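Side-chain contacts in putative peptidase (Clostridium acetobutylicum, PDB 3K9T), which binds one zinc ion per subunit and may take part in the biosynthesis of modified polysaccharides, with no peptidase activity expected despite its aminopeptidase-like fold: residues 206-211 and 220-225; 20-25 and 46-51; 349-354 and 419-424; 314-319 and 340-345. One frame throughout, in Å; residues are numbered along the deposited sequence.

Contact 1. Residues 206-211 and 220-225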
# COMPACT_ATOMS: atom_id res chain seq x y z
N PHE A 206 -37.11 -11.50 7.38
CA PHE A 206 -37.04 -10.96 8.73
C PHE A 206 -36.36 -9.59 8.85
O PHE A 206 -36.71 -8.82 9.72
CB PHE A 206 -36.49 -12.00 9.70
CG PHE A 206 -37.55 -12.97 10.17
CD1 PHE A 206 -37.96 -14.01 9.36
CD2 PHE A 206 -38.18 -12.79 11.39
CE1 PHE A 206 -38.96 -14.88 9.77
CE2 PHE A 206 -39.17 -13.65 11.81
CZ PHE A 206 -39.56 -14.71 11.01
N ILE A 207 -35.43 -9.29 7.97
CA ILE A 207 -34.85 -7.96 7.95
C ILE A 207 -35.96 -7.00 7.54
O ILE A 207 -36.18 -6.03 8.23
CB ILE A 207 -33.64 -7.83 7.02
CG1 ILE A 207 -32.48 -8.61 7.63
CG2 ILE A 207 -33.25 -6.33 6.83
CD1 ILE A 207 -31.47 -8.99 6.62
N ALA A 208 -36.67 -7.31 6.46
CA ALA A 208 -37.82 -6.50 5.99
C ALA A 208 -38.85 -6.32 7.12
O ALA A 208 -39.31 -5.21 7.39
CB ALA A 208 -38.47 -7.12 4.75
N LYS A 209 -39.12 -7.41 7.82
CA LYS A 209 -40.10 -7.40 8.89
C LYS A 209 -39.69 -6.42 10.02
O LYS A 209 -40.54 -5.71 10.55
CB LYS A 209 -40.28 -8.82 9.42
CG LYS A 209 -41.46 -8.97 10.31
CD LYS A 209 -41.48 -10.28 11.09
CE LYS A 209 -41.73 -11.49 10.25
NZ LYS A 209 -42.47 -12.53 11.09
N ALA A 210 -38.41 -6.40 10.38
CA ALA A 210 -37.89 -5.46 11.38
C ALA A 210 -37.88 -4.00 10.87
O ALA A 210 -38.34 -3.11 11.56
CB ALA A 210 -36.47 -5.89 11.86
N LEU A 211 -37.35 -3.75 9.68
CA LEU A 211 -37.24 -2.39 9.14
C LEU A 211 -38.59 -1.69 8.96
O LEU A 211 -38.71 -0.49 9.18
CB LEU A 211 -36.45 -2.36 7.83
CG LEU A 211 -34.93 -2.36 7.96
CD1 LEU A 211 -34.34 -2.00 6.58
CD2 LEU A 211 -34.45 -1.38 9.00
N TYR A 220 -35.72 1.37 1.32
CA TYR A 220 -35.23 0.02 1.24
C TYR A 220 -36.10 -0.79 0.31
O TYR A 220 -37.32 -0.73 0.41
CB TYR A 220 -35.20 -0.61 2.64
CG TYR A 220 -34.13 -0.03 3.51
CD1 TYR A 220 -34.32 1.20 4.14
CD2 TYR A 220 -32.91 -0.71 3.70
CE1 TYR A 220 -33.34 1.75 4.93
CE2 TYR A 220 -31.90 -0.17 4.51
CZ TYR A 220 -32.12 1.08 5.10
OH TYR A 220 -31.16 1.66 5.90
N ARG A 221 -35.48 -1.54 -0.60
CA ARG A 221 -36.19 -2.41 -1.51
C ARG A 221 -35.69 -3.81 -1.34
O ARG A 221 -34.49 -4.06 -1.31
CB ARG A 221 -35.96 -1.99 -2.93
CG ARG A 221 -36.77 -2.76 -3.98
CD ARG A 221 -36.44 -2.27 -5.41
NE ARG A 221 -36.63 -0.82 -5.51
CZ ARG A 221 -37.81 -0.20 -5.59
NH1 ARG A 221 -38.93 -0.90 -5.64
NH2 ARG A 221 -37.88 1.13 -5.65
N PHE A 222 -36.63 -4.76 -1.27
CA PHE A 222 -36.26 -6.14 -1.07
C PHE A 222 -36.77 -6.93 -2.26
O PHE A 222 -37.96 -6.99 -2.47
CB PHE A 222 -36.90 -6.66 0.19
CG PHE A 222 -36.57 -5.90 1.40
CD1 PHE A 222 -37.23 -4.71 1.68
CD2 PHE A 222 -35.63 -6.38 2.30
CE1 PHE A 222 -36.94 -3.98 2.84
CE2 PHE A 222 -35.33 -5.67 3.46
CZ PHE A 222 -35.99 -4.45 3.73
N LEU A 223 -35.87 -7.55 -3.01
CA LEU A 223 -36.20 -8.30 -4.22
C LEU A 223 -36.08 -9.79 -3.97
O LEU A 223 -35.04 -10.26 -3.52
CB LEU A 223 -35.28 -7.89 -5.36
CG LEU A 223 -35.58 -8.54 -6.69
CD1 LEU A 223 -36.95 -8.09 -7.20
CD2 LEU A 223 -34.47 -8.18 -7.66
N PHE A 224 -37.16 -10.53 -4.24
CA PHE A 224 -37.16 -11.99 -4.21
C PHE A 224 -37.45 -12.49 -5.65
O PHE A 224 -38.57 -12.41 -6.14
CB PHE A 224 -38.23 -12.52 -3.28
CG PHE A 224 -38.11 -12.08 -1.87
CD1 PHE A 224 -38.58 -10.83 -1.48
CD2 PHE A 224 -37.65 -12.95 -0.91
CE1 PHE A 224 -38.53 -10.45 -0.13
CE2 PHE A 224 -37.61 -12.58 0.44
CZ PHE A 224 -38.05 -11.33 0.82
N ALA A 225 -36.44 -13.05 -6.30
CA ALA A 225 -36.53 -13.35 -7.72
C ALA A 225 -35.63 -14.54 -8.03
O ALA A 225 -34.64 -14.76 -7.31
CB ALA A 225 -36.09 -12.17 -8.51
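Tyr220 and Phe222, successive inward-facing residues of strand 220-225, receive helix 206-211 on their rings; the two elements form the second half of a beta-alpha-beta unit in which strand 181-187 comes first and helix 194-211 makes the crossover. The short segments run nearly antiparallel, at 154°, with axes 9.9 Å apart, a spacing filled by aromatic side chains on the strand and smaller aliphatic ones on the helix. At Tyr220 the methyl CD1 of Leu211 rests over one ring face, 3.6 Å from the centroid, in a CH-pi contact displaced toward the rim; the two side chains cross at about a right angle. The phenol oxygen of this buried tyrosine is directed elsewhere, to a hydrogen bond with Glu354 on helix 336-355. Phe222 comes next and has the largest share of the interface. With CG anti to the carbonyl carbon (chi1 -57°), the ring is directed at the helix and lies against Ala208, whose CA is 3.6 Å from Phe222 CZ. Two branched residues meet the rim of the same ring, Leu211 through CD1 and Ile207 through CG2. Over the ring centre stands Ala208 CB, 3.6 Å from the Phe222 centroid and 9° off the ring normal.

Contact 2. Residues 20-25 and 46-51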
# COMPACT_ATOMS: atom_id res chain seq x y z
N TYR A 20 -35.45 -19.88 11.28
CA TYR A 20 -35.35 -21.33 11.02
C TYR A 20 -36.71 -21.96 10.65
O TYR A 20 -36.83 -22.75 9.69
CB TYR A 20 -34.75 -22.09 12.21
CG TYR A 20 -34.83 -23.57 11.94
CD1 TYR A 20 -33.94 -24.18 11.06
CD2 TYR A 20 -35.85 -24.33 12.47
CE1 TYR A 20 -34.05 -25.52 10.75
CE2 TYR A 20 -35.95 -25.68 12.17
CZ TYR A 20 -35.05 -26.28 11.31
OH TYR A 20 -35.16 -27.63 11.00
N ASN A 21 -37.73 -21.61 11.45
CA ASN A 21 -39.09 -22.13 11.26
C ASN A 21 -39.69 -21.80 9.90
O ASN A 21 -40.42 -22.63 9.34
CB ASN A 21 -40.00 -21.63 12.35
CG ASN A 21 -39.67 -22.20 13.72
OD1 ASN A 21 -38.99 -23.22 13.84
ND2 ASN A 21 -40.17 -21.53 14.78
N LEU A 22 -39.37 -20.61 9.38
CA LEU A 22 -39.76 -20.21 8.03
C LEU A 22 -39.03 -21.09 6.99
O LEU A 22 -39.63 -21.54 6.00
CB LEU A 22 -39.44 -18.72 7.79
CG LEU A 22 -39.71 -18.10 6.39
CD1 LEU A 22 -41.08 -18.54 5.86
CD2 LEU A 22 -39.52 -16.53 6.36
N ILE A 23 -37.74 -21.35 7.22
CA ILE A 23 -36.96 -22.21 6.35
C ILE A 23 -37.62 -23.58 6.35
O ILE A 23 -37.89 -24.17 5.30
CB ILE A 23 -35.48 -22.32 6.81
CG1 ILE A 23 -34.74 -20.98 6.55
CG2 ILE A 23 -34.76 -23.60 6.18
CD1 ILE A 23 -33.41 -20.84 7.27
N GLU A 24 -37.92 -24.09 7.54
CA GLU A 24 -38.50 -25.43 7.62
C GLU A 24 -39.83 -25.50 6.86
O GLU A 24 -40.08 -26.46 6.13
CB GLU A 24 -38.68 -25.81 9.09
CG GLU A 24 -39.07 -27.25 9.32
CD GLU A 24 -39.13 -27.57 10.79
OE1 GLU A 24 -40.03 -27.04 11.44
OE2 GLU A 24 -38.26 -28.31 11.32
N GLU A 25 -40.69 -24.49 7.03
CA GLU A 25 -41.95 -24.41 6.30
C GLU A 25 -41.73 -24.36 4.78
O GLU A 25 -42.45 -24.98 4.00
CB GLU A 25 -42.77 -23.18 6.75
CG GLU A 25 -44.12 -23.08 6.02
CD GLU A 25 -45.09 -22.04 6.60
OE1 GLU A 25 -44.74 -21.33 7.56
OE2 GLU A 25 -46.21 -21.94 6.08
N ARG A 46 -45.59 -13.86 2.26
CA ARG A 46 -46.59 -12.81 2.49
C ARG A 46 -47.35 -13.04 3.77
O ARG A 46 -48.17 -12.23 4.12
CB ARG A 46 -47.52 -12.61 1.29
CG ARG A 46 -46.86 -11.70 0.20
CD ARG A 46 -47.68 -11.55 -1.03
NE ARG A 46 -47.90 -12.86 -1.63
CZ ARG A 46 -48.80 -13.12 -2.58
NH1 ARG A 46 -49.61 -12.16 -3.08
NH2 ARG A 46 -48.88 -14.36 -3.02
N LYS A 47 -47.10 -14.15 4.46
CA LYS A 47 -47.57 -14.31 5.82
C LYS A 47 -46.70 -13.52 6.79
O LYS A 47 -47.08 -13.31 7.93
CB LYS A 47 -47.61 -15.77 6.25
CG LYS A 47 -48.66 -16.58 5.54
CD LYS A 47 -48.90 -17.88 6.24
CE LYS A 47 -47.85 -18.90 5.96
NZ LYS A 47 -48.10 -20.10 6.75
N HIS A 48 -45.56 -13.04 6.33
CA HIS A 48 -44.65 -12.26 7.16
C HIS A 48 -44.52 -10.80 6.75
O HIS A 48 -44.44 -9.91 7.60
CB HIS A 48 -43.26 -12.91 7.14
CG HIS A 48 -43.23 -14.28 7.73
ND1 HIS A 48 -42.89 -14.51 9.05
CD2 HIS A 48 -43.53 -15.49 7.20
CE1 HIS A 48 -42.96 -15.80 9.30
NE2 HIS A 48 -43.34 -16.42 8.19
N ILE A 49 -44.43 -10.55 5.44
CA ILE A 49 -44.30 -9.19 4.93
C ILE A 49 -45.20 -8.99 3.70
O ILE A 49 -45.57 -9.96 3.02
CB ILE A 49 -42.80 -8.83 4.56
CG1 ILE A 49 -42.27 -9.73 3.44
CG2 ILE A 49 -41.90 -8.92 5.77
CD1 ILE A 49 -41.00 -9.24 2.72
N PRO A 50 -45.57 -7.74 3.41
CA PRO A 50 -46.30 -7.55 2.20
C PRO A 50 -45.34 -7.73 1.04
O PRO A 50 -44.13 -7.51 1.22
CB PRO A 50 -46.75 -6.08 2.28
CG PRO A 50 -46.44 -5.65 3.66
CD PRO A 50 -45.26 -6.46 4.04
N LEU A 51 -45.85 -8.19 -0.11
CA LEU A 51 -45.08 -8.16 -1.34
C LEU A 51 -45.99 -7.80 -2.48
O LEU A 51 -47.18 -8.13 -2.50
CB LEU A 51 -44.48 -9.50 -1.71
CG LEU A 51 -43.35 -10.17 -0.96
CD1 LEU A 51 -43.28 -11.60 -1.53
CD2 LEU A 51 -41.99 -9.39 -1.07
O HOH W 1 -44.46 -18.79 8.39
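Glu25 and Lys47 form the salt bridge of this contact, with Lys47 NZ donating to Glu25 OE2 at 2.7 Å. The ammonium group uses the syn lone pair of the carboxylate oxygen, on the side of OE1. Glu25 reaches it with an extended chain, its CG anti to the backbone N (chi1 -179°), whereas the lysine bends at chi3 and crosses the glutamate obliquely. The second carboxylate oxygen is occupied as well: a water donates to Glu25 OE1 at 2.7 Å and lies 2.6 Å from His48 NE2. One carboxylate thus holds two consecutive residues of the 46-51 loop, one directly and one through water. On the other side of the imidazole, ND1 is hydrogen-bonded to Lys209 of helix 194-211, so both ring nitrogens have polar partners, which should limit rotation of the ring. Packing follows inward from this polar margin. Leu22 and His48 approach from opposite directions; Leu22 CD1 comes within 3.9 Å of His48 NE2, while Leu22 CD2 lies over one face of the imidazole, toward the rim. In the aminopeptidase-like region, helix 12-26 here meets the loop joining helix 36-45 to strand 52-57. Leu22 also packs on Ile44 of helix 36-45 and, together with His48, on Thr205 of helix 194-211.

Contact 3. Residues 349-354 and 419-424; sequences VIYTIE and IKYAAD
Tyr351 OH, Lys420 NZ and Tyr421 OH all converge on the carboxylate of Glu3, which lies outside both segments and ties the aminopeptidase-like part of the chain to the permutated winged helix-turn-helix domain. Tyr351 OH and Lys420 NZ share Glu3 OE2, while Tyr421 OH bonds to OE1. The lysine has a second acidic partner one helical turn along: its NZ donates to Asp424 OD2 at 2.6 Å, using the syn lone pair. Paired with two carboxylates, the ammonium group would be expected to keep its positive charge although the residue is buried. Of residues 349-354, Tyr351 is the one that reaches residues 419-424; its CG is anti to the backbone N (chi1 175°), which carries the ring out toward helix 416-428. It meets Lys420 at about a right angle, the bend of the lysine at chi2 bringing its aliphatic portion alongside the phenol oxygen. Tyr351 OH also lies 3.6 Å from Tyr421 CE1. The guanidinium of Arg417 adds a cation-pi interaction with the Tyr351 ring and a hydrogen bond to Tyr421 OH. The two segments bury 114 Å² between them, as part of the junction between the domains. Tyr351 OH lies 3.4 Å from both CD and CE of Lys420.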
# COMPACT_ATOMS: atom_id res chain seq x y z
N VAL A 349 -25.17 -3.60 10.05
CA VAL A 349 -24.83 -2.96 8.81
C VAL A 349 -25.83 -1.83 8.54
O VAL A 349 -25.40 -0.71 8.24
CB VAL A 349 -24.75 -3.96 7.66
CG1 VAL A 349 -24.77 -3.25 6.30
CG2 VAL A 349 -23.50 -4.79 7.84
N ILE A 350 -27.13 -2.13 8.68
CA ILE A 350 -28.20 -1.18 8.37
C ILE A 350 -28.16 -0.02 9.35
O ILE A 350 -28.26 1.13 8.94
CB ILE A 350 -29.61 -1.84 8.32
CG1 ILE A 350 -29.72 -2.72 7.06
CG2 ILE A 350 -30.69 -0.77 8.33
CD1 ILE A 350 -30.97 -3.68 6.98
N TYR A 351 -27.98 -0.33 10.63
CA TYR A 351 -27.75 0.72 11.64
C TYR A 351 -26.58 1.63 11.21
O TYR A 351 -26.67 2.83 11.34
CB TYR A 351 -27.45 0.11 13.01
CG TYR A 351 -27.08 1.10 14.10
CD1 TYR A 351 -25.78 1.62 14.22
CD2 TYR A 351 -28.02 1.51 15.04
CE1 TYR A 351 -25.46 2.52 15.22
CE2 TYR A 351 -27.70 2.41 16.06
CZ TYR A 351 -26.42 2.90 16.15
OH TYR A 351 -26.10 3.80 17.15
N THR A 352 -25.50 1.06 10.68
CA THR A 352 -24.33 1.87 10.28
C THR A 352 -24.67 2.75 9.05
O THR A 352 -24.33 3.94 8.99
CB THR A 352 -23.09 0.98 10.03
OG1 THR A 352 -22.87 0.14 11.18
CG2 THR A 352 -21.85 1.82 9.79
N ILE A 353 -25.34 2.16 8.08
CA ILE A 353 -25.75 2.87 6.89
C ILE A 353 -26.57 4.09 7.28
O ILE A 353 -26.34 5.17 6.79
CB ILE A 353 -26.63 1.98 5.99
CG1 ILE A 353 -25.79 0.91 5.32
CG2 ILE A 353 -27.38 2.82 4.92
CD1 ILE A 353 -26.68 -0.20 4.72
N GLU A 354 -27.52 3.87 8.18
CA GLU A 354 -28.46 4.92 8.58
C GLU A 354 -27.82 6.05 9.39
O GLU A 354 -28.15 7.21 9.19
CB GLU A 354 -29.55 4.28 9.41
CG GLU A 354 -30.53 3.48 8.61
CD GLU A 354 -31.57 4.34 7.95
OE1 GLU A 354 -32.11 5.20 8.65
OE2 GLU A 354 -31.83 4.14 6.74
N ILE A 419 -17.93 5.97 18.05
CA ILE A 419 -17.85 7.22 17.36
C ILE A 419 -19.24 7.87 17.29
O ILE A 419 -19.36 9.05 17.55
CB ILE A 419 -17.24 7.01 15.97
CG1 ILE A 419 -15.81 6.44 16.13
CG2 ILE A 419 -17.29 8.29 15.18
CD1 ILE A 419 -14.91 7.21 17.05
N LYS A 420 -20.26 7.08 17.01
CA LYS A 420 -21.62 7.57 16.85
C LYS A 420 -22.16 8.19 18.12
O LYS A 420 -22.73 9.30 18.12
CB LYS A 420 -22.52 6.40 16.42
CG LYS A 420 -23.89 6.80 15.90
CD LYS A 420 -24.91 7.00 17.02
CE LYS A 420 -26.32 7.13 16.47
NZ LYS A 420 -27.29 7.55 17.51
N TYR A 421 -21.99 7.48 19.22
CA TYR A 421 -22.46 7.95 20.49
C TYR A 421 -21.64 9.16 20.95
O TYR A 421 -22.17 10.05 21.61
CB TYR A 421 -22.45 6.83 21.52
CG TYR A 421 -23.41 5.71 21.21
CD1 TYR A 421 -24.72 5.98 20.82
CD2 TYR A 421 -23.03 4.37 21.38
CE1 TYR A 421 -25.61 4.96 20.55
CE2 TYR A 421 -23.92 3.32 21.09
CZ TYR A 421 -25.21 3.62 20.69
OH TYR A 421 -26.09 2.60 20.40
N ALA A 422 -20.36 9.20 20.59
CA ALA A 422 -19.55 10.37 20.93
C ALA A 422 -20.10 11.60 20.18
O ALA A 422 -20.29 12.65 20.78
CB ALA A 422 -18.05 10.12 20.65
N ALA A 423 -20.39 11.41 18.89
CA ALA A 423 -20.98 12.44 18.04
C ALA A 423 -22.36 12.87 18.54
O ALA A 423 -22.73 14.04 18.43
CB ALA A 423 -21.08 11.94 16.59
N ASP A 424 -23.14 11.92 19.07
CA ASP A 424 -24.46 12.25 19.61
C ASP A 424 -24.30 13.27 20.72
O ASP A 424 -24.91 14.33 20.71
CB ASP A 424 -25.19 11.02 20.18
CG ASP A 424 -25.76 10.12 19.09
OD1 ASP A 424 -25.82 10.58 17.94
OD2 ASP A 424 -26.15 8.96 19.37

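Contact 4. Residues 314-319 and 340-345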
# COMPACT_ATOMS: atom_id res chain seq x y z
N LEU A 314 -23.10 -10.60 1.63
CA LEU A 314 -22.71 -10.94 2.99
C LEU A 314 -23.33 -12.31 3.30
O LEU A 314 -24.56 -12.48 3.34
CB LEU A 314 -23.14 -9.85 3.98
CG LEU A 314 -22.87 -10.18 5.45
CD1 LEU A 314 -21.39 -10.45 5.69
CD2 LEU A 314 -23.36 -9.05 6.32
N MSE A 315 -22.43 -13.27 3.51
CA MSE A 315 -22.76 -14.67 3.58
C MSE A 315 -22.17 -15.27 4.83
O MSE A 315 -21.51 -14.59 5.57
CB MSE A 315 -22.12 -15.36 2.38
CG MSE A 315 -22.67 -14.91 1.04
SE MSE A 315 -21.82 -15.70 -0.48
CE MSE A 315 -20.30 -14.56 -0.30
N ARG A 316 -22.45 -16.55 5.05
CA ARG A 316 -21.67 -17.34 6.00
C ARG A 316 -20.76 -18.20 5.12
O ARG A 316 -19.94 -17.64 4.42
CB ARG A 316 -22.53 -18.13 7.00
CG ARG A 316 -23.37 -17.25 7.91
CD ARG A 316 -23.85 -17.96 9.18
NE ARG A 316 -22.80 -17.84 10.17
CZ ARG A 316 -22.59 -16.78 10.94
NH1 ARG A 316 -23.41 -15.74 10.92
NH2 ARG A 316 -21.54 -16.77 11.75
N SER A 317 -20.92 -19.53 5.11
CA SER A 317 -20.10 -20.36 4.24
C SER A 317 -20.63 -20.15 2.84
O SER A 317 -21.73 -20.54 2.47
CB SER A 317 -20.09 -21.84 4.64
OG SER A 317 -19.64 -21.99 6.00
N CYS A 318 -19.81 -19.48 2.06
CA CYS A 318 -20.11 -19.17 0.71
C CYS A 318 -20.39 -20.41 -0.18
O CYS A 318 -19.87 -21.49 0.07
CB CYS A 318 -18.92 -18.34 0.18
SG CYS A 318 -19.10 -17.93 -1.53
N TYR A 319 -21.27 -20.25 -1.18
CA TYR A 319 -21.56 -21.29 -2.19
C TYR A 319 -20.23 -21.92 -2.69
O TYR A 319 -19.26 -21.21 -2.94
CB TYR A 319 -22.41 -20.75 -3.37
CG TYR A 319 -22.09 -19.34 -3.78
CD1 TYR A 319 -20.92 -19.04 -4.47
CD2 TYR A 319 -22.94 -18.29 -3.46
CE1 TYR A 319 -20.61 -17.72 -4.82
CE2 TYR A 319 -22.65 -16.97 -3.84
CZ TYR A 319 -21.49 -16.69 -4.50
OH TYR A 319 -21.20 -15.37 -4.84
N ALA A 340 -29.17 -16.41 13.56
CA ALA A 340 -29.23 -15.29 14.50
C ALA A 340 -28.09 -14.30 14.24
O ALA A 340 -28.31 -13.08 14.20
CB ALA A 340 -29.15 -15.79 15.95
N ASP A 341 -26.88 -14.82 14.06
CA ASP A 341 -25.72 -13.95 13.88
C ASP A 341 -25.73 -13.23 12.55
O ASP A 341 -25.36 -12.06 12.47
CB ASP A 341 -24.42 -14.73 14.03
CG ASP A 341 -23.20 -13.82 13.93
OD1 ASP A 341 -22.88 -13.12 14.91
OD2 ASP A 341 -22.57 -13.80 12.85
N SER A 342 -26.10 -13.92 11.49
CA SER A 342 -26.23 -13.26 10.19
C SER A 342 -27.28 -12.12 10.24
O SER A 342 -27.09 -11.06 9.70
CB SER A 342 -26.59 -14.27 9.12
OG SER A 342 -25.57 -15.26 9.00
N TYR A 343 -28.39 -12.35 10.93
CA TYR A 343 -29.44 -11.35 11.02
C TYR A 343 -28.98 -10.13 11.82
O TYR A 343 -29.18 -9.00 11.41
CB TYR A 343 -30.64 -12.01 11.65
CG TYR A 343 -31.72 -11.15 12.24
CD1 TYR A 343 -32.74 -10.63 11.46
CD2 TYR A 343 -31.77 -10.93 13.62
CE1 TYR A 343 -33.75 -9.88 12.01
CE2 TYR A 343 -32.79 -10.17 14.18
CZ TYR A 343 -33.78 -9.66 13.37
OH TYR A 343 -34.80 -8.93 13.91
N LYS A 344 -28.37 -10.38 12.97
CA LYS A 344 -27.75 -9.35 13.80
C LYS A 344 -26.75 -8.52 12.97
O LYS A 344 -26.71 -7.28 13.04
CB LYS A 344 -27.10 -10.06 15.01
CG LYS A 344 -26.19 -9.23 15.91
CD LYS A 344 -26.11 -9.83 17.33
CE LYS A 344 -25.00 -10.85 17.52
NZ LYS A 344 -23.70 -10.17 17.68
N THR A 345 -25.95 -9.19 12.15
CA THR A 345 -24.90 -8.49 11.39
C THR A 345 -25.52 -7.58 10.32
O THR A 345 -25.11 -6.42 10.12
CB THR A 345 -23.87 -9.45 10.81
OG1 THR A 345 -23.31 -10.30 11.86
CG2 THR A 345 -22.78 -8.65 10.12
O HOH W 2 -24.06 -13.62 7.21
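Strand 311-315 ends as the chain passes helix 336-355, and Arg316, the first residue beyond the strand, comes with its CA 7.4 Å from that of Ser342 on the helix. The contact joins an inner strand of the mixed sheet of the aminopeptidase-like fold to a helix packed against that sheet. The Arg316 side chain supplies the main link. Its terminal NH1 makes two bonds, each with an N-H...acceptor angle of 164°: one to Asp341 OD2 at 2.9 Å and the other to Ser342 OG, also at 2.9 Å. Both acceptors lie close to the guanidinium plane, at its edge. The carboxylate, turned 77° from that plane, offers the anti lone pair of OD2; NH2 adds a weak bond to the same oxygen. Lys260 forms a further salt bridge with Asp341 OD2, which would be expected to stabilise its negative charge. Arg316 NE bonds to the carbonyl of Gly258, helping to fix the bent side chain. Ser342 OG accepts from Arg316 and from a water that also bonds weakly to Met315 O, while its one proton has two candidate acceptors, the carbonyls of Val254 and Gly338. Thr345 OG1 donates to Asp341 O at 2.8 Å. With Thr345 CG2 anti to the backbone N (chi1 -54° for OG1), the methyl faces the strand and packs against Leu314 CD2 at 3.9 Å.

In the fold
Helix 336-355 is the element common to contacts 3 and 4: its earlier turns pack against the central sheet, while its later turns meet the C-terminal domain, the two centres lying 21 Å apart. Contact 1 reaches the same helix by the Tyr220-Glu354 bond (OH to OE2, 2.7 Å) and through Ile207 and Leu211 against Ile350. Contacts 1 and 2, with centres 12 Å apart, are joined by the Lys209-His48 pair (NZ to ND1, 2.9 Å) and by Phe206 CE1 packing on Leu22 CD2 at 3.8 Å. Contacts 2 and 3 are 30 Å apart between centres and do not touch. Contact 4 approaches the zinc site, the Arg316 side chain lying about 11 Å from that of the zinc ligand Asp196; the other three lie away from it.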